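Local coordinates for endo-N-acetyl-beta-D-glucosaminidase (Hypocrea jecorina, PDB 4AC1), which probably hydrolyses the chitobiose core of N-linked glycans, as a fungal family 18 endo-beta-N-acetylglucosaminidase responsible for deglycosylating the cellulases of its own organism, at residues R4-Y8 with E270-I274; F9-H13 with H60-L64; I20-L25 with E256-S260. All coordinates share one frame; numbering follows the deposited sequence.

Interaction 1: residues R4-Y8 with E270-I274. With ZN (zinc ion), chain H.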
loop_
_atom_site.group_PDB
_atom_site.type_symbol
_atom_site.label_atom_id
_atom_site.label_comp_id
_atom_site.label_asym_id
_atom_site.label_seq_id
_atom_site.Cartn_x
_atom_site.Cartn_y
_atom_site.Cartn_z
ATOM N N ARG A 4 -10.117 6.893 -2.618
ATOM C CA ARG A 4 -9.817 5.485 -2.355
ATOM C C ARG A 4 -9.813 5.234 -0.852
ATOM O O ARG A 4 -9.463 6.130 -0.061
ATOM C CB ARG A 4 -8.458 5.108 -2.938
ATOM C CG ARG A 4 -8.315 5.458 -4.416
ATOM C CD ARG A 4 -6.928 5.115 -4.912
ATOM N NE ARG A 4 -6.635 5.630 -6.252
ATOM C CZ ARG A 4 -6.113 6.829 -6.508
ATOM N NH1 ARG A 4 -5.870 7.678 -5.527
ATOM N NH2 ARG A 4 -5.828 7.186 -7.756
ATOM N N LEU A 5 -10.232 4.033 -0.458
ATOM C CA LEU A 5 -10.056 3.562 0.905
ATOM C C LEU A 5 -9.327 2.245 0.818
ATOM O O LEU A 5 -9.861 1.259 0.292
ATOM C CB LEU A 5 -11.391 3.385 1.639
ATOM C CG LEU A 5 -11.293 2.819 3.066
ATOM C CD1 LEU A 5 -10.399 3.689 3.975
ATOM C CD2 LEU A 5 -12.670 2.627 3.690
ATOM N N ILE A 6 -8.101 2.239 1.325
ATOM C CA ILE A 6 -7.158 1.158 1.107
ATOM C C ILE A 6 -6.758 0.585 2.451
ATOM O O ILE A 6 -6.439 1.335 3.366
ATOM C CB ILE A 6 -5.900 1.715 0.425
ATOM C CG1 ILE A 6 -6.254 2.300 -0.950
ATOM C CG2 ILE A 6 -4.792 0.654 0.320
ATOM C CD1 ILE A 6 -5.521 3.574 -1.281
ATOM N N VAL A 7 -6.796 -0.732 2.583
ATOM C CA VAL A 7 -6.396 -1.406 3.823
ATOM C C VAL A 7 -5.287 -2.410 3.517
ATOM O O VAL A 7 -5.442 -3.279 2.633
ATOM C CB VAL A 7 -7.580 -2.146 4.472
ATOM C CG1 VAL A 7 -7.098 -3.086 5.600
ATOM C CG2 VAL A 7 -8.611 -1.148 4.981
ATOM N N TYR A 8 -4.163 -2.268 4.219
ATOM C CA TYR A 8 -3.096 -3.258 4.191
ATOM C C TYR A 8 -3.420 -4.415 5.126
ATOM O O TYR A 8 -3.848 -4.203 6.274
ATOM C CB TYR A 8 -1.777 -2.634 4.623
ATOM C CG TYR A 8 -1.096 -1.735 3.602
ATOM C CD1 TYR A 8 -1.365 -0.366 3.529
ATOM C CD2 TYR A 8 -0.160 -2.263 2.711
ATOM C CE1 TYR A 8 -0.729 0.442 2.585
ATOM C CE2 TYR A 8 0.489 -1.461 1.775
ATOM C CZ TYR A 8 0.197 -0.111 1.722
ATOM O OH TYR A 8 0.836 0.702 0.809
ATOM N N GLU A 270 -14.274 -1.719 12.185
ATOM C CA GLU A 270 -14.857 -0.449 12.593
ATOM C C GLU A 270 -14.054 0.750 12.089
ATOM O O GLU A 270 -14.637 1.779 11.751
ATOM C CB GLU A 270 -15.078 -0.382 14.099
ATOM C CG GLU A 270 -16.197 -1.299 14.557
ATOM C CD GLU A 270 -16.432 -1.265 16.047
ATOM O OE1 GLU A 270 -15.605 -0.682 16.769
ATOM O OE2 GLU A 270 -17.451 -1.845 16.506
ATOM N N TRP A 271 -12.729 0.600 12.003
ATOM C CA TRP A 271 -11.880 1.627 11.419
ATOM C C TRP A 271 -12.371 2.006 10.016
ATOM O O TRP A 271 -12.575 3.173 9.722
ATOM C CB TRP A 271 -10.428 1.136 11.353
ATOM C CG TRP A 271 -9.450 2.163 10.846
ATOM C CD1 TRP A 271 -8.777 3.082 11.597
ATOM C CD2 TRP A 271 -9.045 2.371 9.488
ATOM N NE1 TRP A 271 -7.973 3.851 10.794
ATOM C CE2 TRP A 271 -8.115 3.434 9.492
ATOM C CE3 TRP A 271 -9.371 1.760 8.268
ATOM C CZ2 TRP A 271 -7.519 3.908 8.323
ATOM C CZ3 TRP A 271 -8.765 2.231 7.105
ATOM C CH2 TRP A 271 -7.842 3.285 7.140
ATOM N N ALA A 272 -12.573 1.001 9.160
ATOM C CA ALA A 272 -13.034 1.256 7.796
ATOM C C ALA A 272 -14.410 1.904 7.738
ATOM O O ALA A 272 -14.662 2.699 6.847
ATOM C CB ALA A 272 -12.997 -0.020 6.957
ATOM N N GLN A 273 -15.286 1.564 8.684
ATOM C CA GLN A 273 -16.572 2.254 8.817
ATOM C C GLN A 273 -16.401 3.745 9.136
ATOM O O GLN A 273 -16.992 4.598 8.488
ATOM C CB GLN A 273 -17.425 1.589 9.901
ATOM C CG GLN A 273 -17.871 0.179 9.574
ATOM C CD GLN A 273 -18.632 -0.479 10.702
ATOM O OE1 GLN A 273 -18.238 -0.387 11.864
ATOM N NE2 GLN A 273 -19.696 -1.190 10.360
ATOM N N ILE A 274 -15.558 4.049 10.119
ATOM C CA ILE A 274 -15.290 5.432 10.497
ATOM C C ILE A 274 -14.669 6.221 9.349
ATOM O O ILE A 274 -15.085 7.344 9.044
ATOM C CB ILE A 274 -14.406 5.493 11.775
ATOM C CG1 ILE A 274 -15.218 4.990 12.974
ATOM C CG2 ILE A 274 -13.875 6.908 12.017
ATOM C CD1 ILE A 274 -14.493 5.008 14.284
HETATM ZN ZN ZN H . -17.920 -2.194 18.512
HETATM O O HOH W 1 -16.306 -1.275 19.151
HETATM O O HOH W 2 -18.490 -2.603 20.492
HETATM O O HOH W 3 -19.863 -3.138 17.894
HETATM O O HOH W 4 -18.985 -0.381 18.625
#

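Interaction 2: residues F9-H13 with H60-L64. With NAG (2-acetamido-2-deoxy-beta-D-glucopyranose), chain C.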
loop_
_atom_site.group_PDB
_atom_site.type_symbol
_atom_site.label_atom_id
_atom_site.label_comp_id
_atom_site.label_asym_id
_atom_site.label_seq_id
_atom_site.Cartn_x
_atom_site.Cartn_y
_atom_site.Cartn_z
ATOM N N PHE A 9 -3.204 -5.631 4.623
ATOM C CA PHE A 9 -3.557 -6.870 5.310
ATOM C C PHE A 9 -2.283 -7.718 5.384
ATOM O O PHE A 9 -1.983 -8.483 4.455
ATOM C CB PHE A 9 -4.664 -7.567 4.500
ATOM C CG PHE A 9 -5.272 -8.782 5.167
ATOM C CD1 PHE A 9 -6.262 -8.652 6.137
ATOM C CD2 PHE A 9 -4.882 -10.059 4.781
ATOM C CE1 PHE A 9 -6.825 -9.788 6.738
ATOM C CE2 PHE A 9 -5.435 -11.193 5.367
ATOM C CZ PHE A 9 -6.410 -11.057 6.346
ATOM N N GLN A 10 -1.493 -7.510 6.446
ATOM C CA GLN A 10 -0.218 -8.225 6.642
ATOM C C GLN A 10 -0.357 -9.385 7.620
ATOM O O GLN A 10 0.106 -10.498 7.351
ATOM C CB GLN A 10 0.912 -7.304 7.106
ATOM C CG GLN A 10 2.261 -8.007 7.005
ATOM C CD GLN A 10 3.397 -7.227 7.604
ATOM O OE1 GLN A 10 3.510 -7.104 8.825
ATOM N NE2 GLN A 10 4.260 -6.714 6.757
ATOM N N THR A 11 -0.985 -9.106 8.761
ATOM C CA THR A 11 -1.262 -10.116 9.778
ATOM C C THR A 11 -2.494 -10.877 9.322
ATOM O O THR A 11 -3.603 -10.320 9.268
ATOM C CB THR A 11 -1.484 -9.475 11.150
ATOM O OG1 THR A 11 -0.319 -8.731 11.503
ATOM C CG2 THR A 11 -1.726 -10.535 12.232
ATOM N N THR A 12 -2.285 -12.153 8.995
ATOM C CA THR A 12 -3.273 -12.972 8.297
ATOM C C THR A 12 -3.904 -14.033 9.195
ATOM O O THR A 12 -4.931 -14.616 8.848
ATOM C CB THR A 12 -2.636 -13.689 7.077
ATOM O OG1 THR A 12 -1.544 -14.502 7.535
ATOM C CG2 THR A 12 -2.124 -12.677 6.040
ATOM N N HIS A 13 -3.261 -14.271 10.339
ATOM C CA HIS A 13 -3.671 -15.296 11.301
ATOM C C HIS A 13 -3.570 -14.714 12.698
ATOM O O HIS A 13 -2.713 -13.875 12.968
ATOM C CB HIS A 13 -2.760 -16.531 11.201
ATOM C CG HIS A 13 -2.913 -17.294 9.923
ATOM N ND1 HIS A 13 -2.567 -16.767 8.698
ATOM C CD2 HIS A 13 -3.361 -18.549 9.679
ATOM C CE1 HIS A 13 -2.809 -17.659 7.752
ATOM N NE2 HIS A 13 -3.296 -18.748 8.321
ATOM N N HIS A 60 -1.089 -22.562 4.403
ATOM C CA HIS A 60 -1.268 -21.423 5.312
ATOM C C HIS A 60 -2.195 -20.341 4.743
ATOM O O HIS A 60 -2.941 -19.692 5.494
ATOM C CB HIS A 60 0.095 -20.815 5.686
ATOM C CG HIS A 60 0.076 -19.977 6.932
ATOM N ND1 HIS A 60 -0.134 -20.509 8.187
ATOM C CD2 HIS A 60 0.284 -18.651 7.118
ATOM C CE1 HIS A 60 -0.079 -19.543 9.088
ATOM N NE2 HIS A 60 0.176 -18.407 8.467
ATOM N N PHE A 61 -2.181 -20.187 3.419
ATOM C CA PHE A 61 -2.938 -19.125 2.762
ATOM C C PHE A 61 -4.166 -19.564 1.964
ATOM O O PHE A 61 -4.720 -18.770 1.202
ATOM C CB PHE A 61 -1.996 -18.285 1.893
ATOM C CG PHE A 61 -0.910 -17.608 2.673
ATOM C CD1 PHE A 61 -1.219 -16.692 3.681
ATOM C CD2 PHE A 61 0.429 -17.898 2.419
ATOM C CE1 PHE A 61 -0.208 -16.077 4.414
ATOM C CE2 PHE A 61 1.439 -17.290 3.151
ATOM C CZ PHE A 61 1.124 -16.367 4.139
ATOM N N TYR A 62 -4.637 -20.798 2.159
ATOM C CA TYR A 62 -5.837 -21.249 1.450
ATOM C C TYR A 62 -7.054 -20.362 1.722
ATOM O O TYR A 62 -7.799 -20.030 0.802
ATOM C CB TYR A 62 -6.194 -22.699 1.796
ATOM C CG TYR A 62 -5.285 -23.755 1.198
ATOM C CD1 TYR A 62 -4.478 -23.482 0.088
ATOM C CD2 TYR A 62 -5.245 -25.044 1.741
ATOM C CE1 TYR A 62 -3.646 -24.459 -0.459
ATOM C CE2 TYR A 62 -4.425 -26.035 1.191
ATOM C CZ TYR A 62 -3.628 -25.729 0.096
ATOM O OH TYR A 62 -2.808 -26.697 -0.447
ATOM N N THR A 63 -7.261 -20.011 2.992
ATOM C CA THR A 63 -8.416 -19.200 3.383
ATOM C C THR A 63 -8.279 -17.818 2.745
ATOM O O THR A 63 -9.203 -17.314 2.136
ATOM C CB THR A 63 -8.557 -19.076 4.929
ATOM O OG1 THR A 63 -8.591 -20.383 5.536
ATOM C CG2 THR A 63 -9.822 -18.302 5.305
ATOM N N LEU A 64 -7.091 -17.227 2.884
ATOM C CA LEU A 64 -6.824 -15.899 2.331
ATOM C C LEU A 64 -7.175 -15.818 0.837
ATOM O O LEU A 64 -7.967 -14.971 0.424
ATOM C CB LEU A 64 -5.362 -15.523 2.587
ATOM C CG LEU A 64 -4.916 -14.083 2.323
ATOM C CD1 LEU A 64 -3.636 -13.784 3.087
ATOM C CD2 LEU A 64 -4.728 -13.838 0.839
HETATM C C1 NAG C . -9.164 -22.564 -1.612
HETATM C C2 NAG C . -7.988 -22.530 -2.591
HETATM C C3 NAG C . -7.759 -23.914 -3.191
HETATM C C4 NAG C . -7.546 -24.911 -2.057
HETATM C C5 NAG C . -8.726 -24.842 -1.085
HETATM C C6 NAG C . -8.492 -25.718 0.135
HETATM C C7 NAG C . -7.275 -20.583 -3.847
HETATM C C8 NAG C . -7.606 -19.597 -4.920
HETATM N N2 NAG C . -8.194 -21.525 -3.614
HETATM O O3 NAG C . -6.638 -23.876 -4.047
HETATM O O4 NAG C . -7.430 -26.230 -2.557
HETATM O O5 NAG C . -8.911 -23.513 -0.607
HETATM O O6 NAG C . -9.735 -25.936 0.769
HETATM O O7 NAG C . -6.215 -20.503 -3.226
#

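Interaction 3: residues I20-L25 with E256-S260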
loop_
_atom_site.group_PDB
_atom_site.type_symbol
_atom_site.label_atom_id
_atom_site.label_comp_id
_atom_site.label_asym_id
_atom_site.label_seq_id
_atom_site.Cartn_x
_atom_site.Cartn_y
_atom_site.Cartn_z
ATOM N N ILE A 20 -7.500 -14.928 9.930
ATOM C CA ILE A 20 -8.295 -13.726 10.151
ATOM C C ILE A 20 -9.037 -13.444 8.853
ATOM O O ILE A 20 -8.414 -13.291 7.802
ATOM C CB ILE A 20 -7.385 -12.544 10.549
ATOM C CG1 ILE A 20 -6.769 -12.817 11.928
ATOM C CG2 ILE A 20 -8.171 -11.221 10.576
ATOM C CD1 ILE A 20 -5.576 -11.967 12.254
ATOM N N SER A 21 -10.362 -13.417 8.906
ATOM C CA SER A 21 -11.143 -13.158 7.718
ATOM C C SER A 21 -11.027 -11.697 7.305
ATOM O O SER A 21 -11.095 -10.796 8.157
ATOM C CB SER A 21 -12.614 -13.493 7.959
ATOM O OG SER A 21 -13.346 -13.320 6.762
ATOM N N MET A 22 -10.878 -11.474 5.995
ATOM C CA MET A 22 -10.944 -10.134 5.431
ATOM C C MET A 22 -12.370 -9.724 5.085
ATOM O O MET A 22 -12.617 -8.552 4.790
ATOM C CB MET A 22 -10.048 -9.992 4.202
ATOM C CG MET A 22 -10.430 -10.904 3.039
ATOM S SD MET A 22 -9.306 -10.800 1.627
ATOM C CE MET A 22 -7.833 -11.634 2.243
ATOM N N LEU A 23 -13.307 -10.669 5.145
ATOM C CA LEU A 23 -14.660 -10.437 4.636
ATOM C C LEU A 23 -15.532 -9.430 5.401
ATOM O O LEU A 23 -16.422 -8.837 4.787
ATOM C CB LEU A 23 -15.423 -11.753 4.405
ATOM C CG LEU A 23 -14.722 -12.741 3.460
ATOM C CD1 LEU A 23 -15.476 -14.049 3.448
ATOM C CD2 LEU A 23 -14.569 -12.178 2.055
ATOM N N PRO A 24 -15.281 -9.210 6.716
ATOM C CA PRO A 24 -16.095 -8.176 7.372
ATOM C C PRO A 24 -15.981 -6.810 6.702
ATOM O O PRO A 24 -16.890 -6.001 6.801
ATOM C CB PRO A 24 -15.522 -8.135 8.785
ATOM C CG PRO A 24 -15.085 -9.556 9.021
ATOM C CD PRO A 24 -14.458 -9.950 7.700
ATOM N N LEU A 25 -14.882 -6.572 5.990
ATOM C CA LEU A 25 -14.695 -5.320 5.268
ATOM C C LEU A 25 -15.705 -5.103 4.149
ATOM O O LEU A 25 -15.904 -3.962 3.710
ATOM C CB LEU A 25 -13.272 -5.235 4.704
ATOM C CG LEU A 25 -12.196 -4.995 5.757
ATOM C CD1 LEU A 25 -10.831 -5.271 5.172
ATOM C CD2 LEU A 25 -12.279 -3.563 6.308
ATOM N N GLU A 256 -2.393 -1.417 10.026
ATOM C CA GLU A 256 -2.884 -2.426 9.076
ATOM C C GLU A 256 -4.177 -3.004 9.671
ATOM O O GLU A 256 -4.636 -2.584 10.744
ATOM C CB GLU A 256 -1.844 -3.535 8.859
ATOM C CG GLU A 256 -1.389 -4.185 10.161
ATOM C CD GLU A 256 -1.111 -5.678 10.041
ATOM O OE1 GLU A 256 -1.691 -6.359 9.157
ATOM O OE2 GLU A 256 -0.305 -6.179 10.853
ATOM N N TYR A 257 -4.781 -3.974 8.998
ATOM C CA TYR A 257 -6.164 -4.325 9.308
ATOM C C TYR A 257 -6.459 -4.849 10.716
ATOM O O TYR A 257 -7.290 -4.276 11.437
ATOM C CB TYR A 257 -6.707 -5.332 8.294
ATOM C CG TYR A 257 -8.107 -5.835 8.597
ATOM C CD1 TYR A 257 -9.201 -4.960 8.642
ATOM C CD2 TYR A 257 -8.338 -7.190 8.831
ATOM C CE1 TYR A 257 -10.487 -5.434 8.899
ATOM C CE2 TYR A 257 -9.629 -7.671 9.103
ATOM C CZ TYR A 257 -10.696 -6.786 9.126
ATOM O OH TYR A 257 -11.980 -7.228 9.375
ATOM N N PHE A 258 -5.804 -5.949 11.085
ATOM C CA PHE A 258 -6.359 -6.897 12.072
ATOM C C PHE A 258 -6.654 -6.371 13.475
ATOM O O PHE A 258 -7.472 -6.949 14.181
ATOM C CB PHE A 258 -5.481 -8.151 12.190
ATOM C CG PHE A 258 -4.354 -8.004 13.164
ATOM C CD1 PHE A 258 -3.283 -7.154 12.887
ATOM C CD2 PHE A 258 -4.373 -8.703 14.375
ATOM C CE1 PHE A 258 -2.246 -7.015 13.786
ATOM C CE2 PHE A 258 -3.341 -8.566 15.287
ATOM C CZ PHE A 258 -2.280 -7.728 14.998
ATOM N N ASN A 259 -5.976 -5.302 13.877
ATOM C CA ASN A 259 -6.096 -4.781 15.242
ATOM C C ASN A 259 -6.521 -3.328 15.264
ATOM O O ASN A 259 -6.411 -2.653 16.290
ATOM C CB ASN A 259 -4.766 -4.955 16.003
ATOM C CG ASN A 259 -3.606 -4.195 15.355
ATOM O OD1 ASN A 259 -3.742 -3.641 14.271
ATOM N ND2 ASN A 259 -2.467 -4.166 16.024
ATOM N N SER A 260 -7.033 -2.846 14.136
ATOM C CA SER A 260 -7.385 -1.437 13.998
ATOM C C SER A 260 -8.263 -0.914 15.119
ATOM O O SER A 260 -9.277 -1.517 15.448
ATOM C CB SER A 260 -8.133 -1.224 12.701
ATOM O OG SER A 260 -7.337 -1.528 11.579
HETATM O O HOH W 5 -12.047 -9.763 10.444
#

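Interaction 1: residues R4-Y8 with E270-I274
With its CG turned anti to the backbone N (chi1 177°), Leu-5 holds its two methyls out to helix 270-274; Trp-271, whose chi1 of -176° also places CG opposite its own N, runs its indole in past them, across the strand. The six-membered end of that ring does the touching: CZ3 of Trp-271 lies 3.8 Å from CD1 of Leu-5 and 4.0 Å from CG2 of Val-7, so that it rests between two side chains of alternate strand positions. The other methyl of Leu-5, CD2, reaches the helix backbone, 3.7 Å from the carbonyl O of Ala-272 and 4.2 Å from its CB. The small alanine lets the leucine come up to the helix wall. This is the strand-helix layering of a (beta/alpha)8 barrel, the family 18 fold: strand 4-9 is the first of the parallel strands, helix 270-279 is the last helix outside, and the two segment axes run nearly antiparallel, 10.2 Å apart. Ile-6 points the opposite way, into the barrel, where it meets Trp-185 and Asn-187. On the far side of the helix, Glu-270 extends from the barrel and binds a zinc ion through OE2, at 2.1 Å. Four waters and Glu-267 complete six ligands, and water 1 also donates to OE1 of Glu-270 at 2.6 Å, a second hold that limits rotation of the carboxylate.

Interaction 2: residues F9-H13 with H60-L64
The imidazoles of His-13 and His-60 lie face over face in an offset stack, centroids 3.6 Å apart and planes only 12° from parallel; NE2 of His-60 sits above the rim of the His-13 ring, and CE1 of His-13 sits above that of His-60. The stack fastens the loop that leaves the first strand of the (beta/alpha)8 barrel to the start of the outer helix 62-73. In the plane of the His-13 ring, Thr-12 OG1 and the carbonyl O of His-60 lie at the edge. The Thr-12 OG1 to His-13 ND1 hydrogen bond, 2.7 Å long, fixes how the imidazole is turned, while CE1 of Phe-61 lies 3.7 Å from the same OG1. Phe-61 also presents a face to CD2 of His-60. Deeper in, Leu-64 CD1 fits between two side chains, at the edge of the Phe-9 ring, 3.9 Å from its CE2, and pressed against Thr-12 CG2 at 3.5 Å, closer than usual for two methyls. On the outward side of the helix, Tyr-62 lies under the sugar linked to Asn-66: the glycan's C4 is over one face of the phenol ring, and its C6 is 3.7 Å from Tyr-62 CD2.

Interaction 3: residues I20-L25 with E256-S260
The phenol ring of Tyr-257 is the bump here, and the hollow it fills is moulded by Ile-20, Ser-21, Pro-24 and Leu-25. Leu-25 forms one wall: its CD1 lies over a ring face, in a CH-pi contact 4.1 Å from the centroid and 26° off the normal, while its CG presses on Tyr-257 CE1 at 3.6 Å. The other long side of the ring runs along the chain entering the helix, with CE2 of Tyr-257 at 3.6 Å from the carbonyl O of Ser-21 and Ile-20 CG2 at the ring edge. Pro-24 blocks the far end, its CB 3.7 Å from the hydroxyl O of Tyr-257. Water 5 lies in the ring plane just beyond, hydrogen-bonded to that hydroxyl and donating to Ser-21 O, so both polar atoms are served where the aliphatic walls stop. A second, smaller fit lies beside it. Ile-20 has CG1 anti to its carbonyl carbon (chi1 -67°), which carries CD1 to 3.8 Å from CB of Phe-258, whose ring then leads off over Asn-259. The receiving side is kept in shape by the capping bond from Leu-23 N to Ser-21 OG, an oxygen also bonded to Glu-67; the tyrosine side is shaped by a type I turn from Tyr-257 to Ser-260. The turn follows a cis peptide before Glu-256, and such a non-proline cis peptide at the end of the last barrel strand is a well-known feature of family 18 (beta/alpha)8 enzymes.

Overall arrangement
All three contacts belong to one (beta/alpha)8 barrel and gather where its first and last strands, 4-9 and 251-255, run side by side. Interaction 1 joins the first strand to the last helix and so brings the chain's two ends together; interactions 2 and 3 are nested inside that loop, and their own segments alternate along the sequence. Centres of interactions 1 and 3, and of 2 and 3, are about 10 Å apart, those of 1 and 2 about 18 Å. Interaction 3 is thus the middle piece, linked to interaction 1 through Tyr-8 O and Tyr-257 N and to interaction 2 through Thr-11 and Glu-256. Together they pack the outer layer and the loops around the seam where those two strands close the barrel.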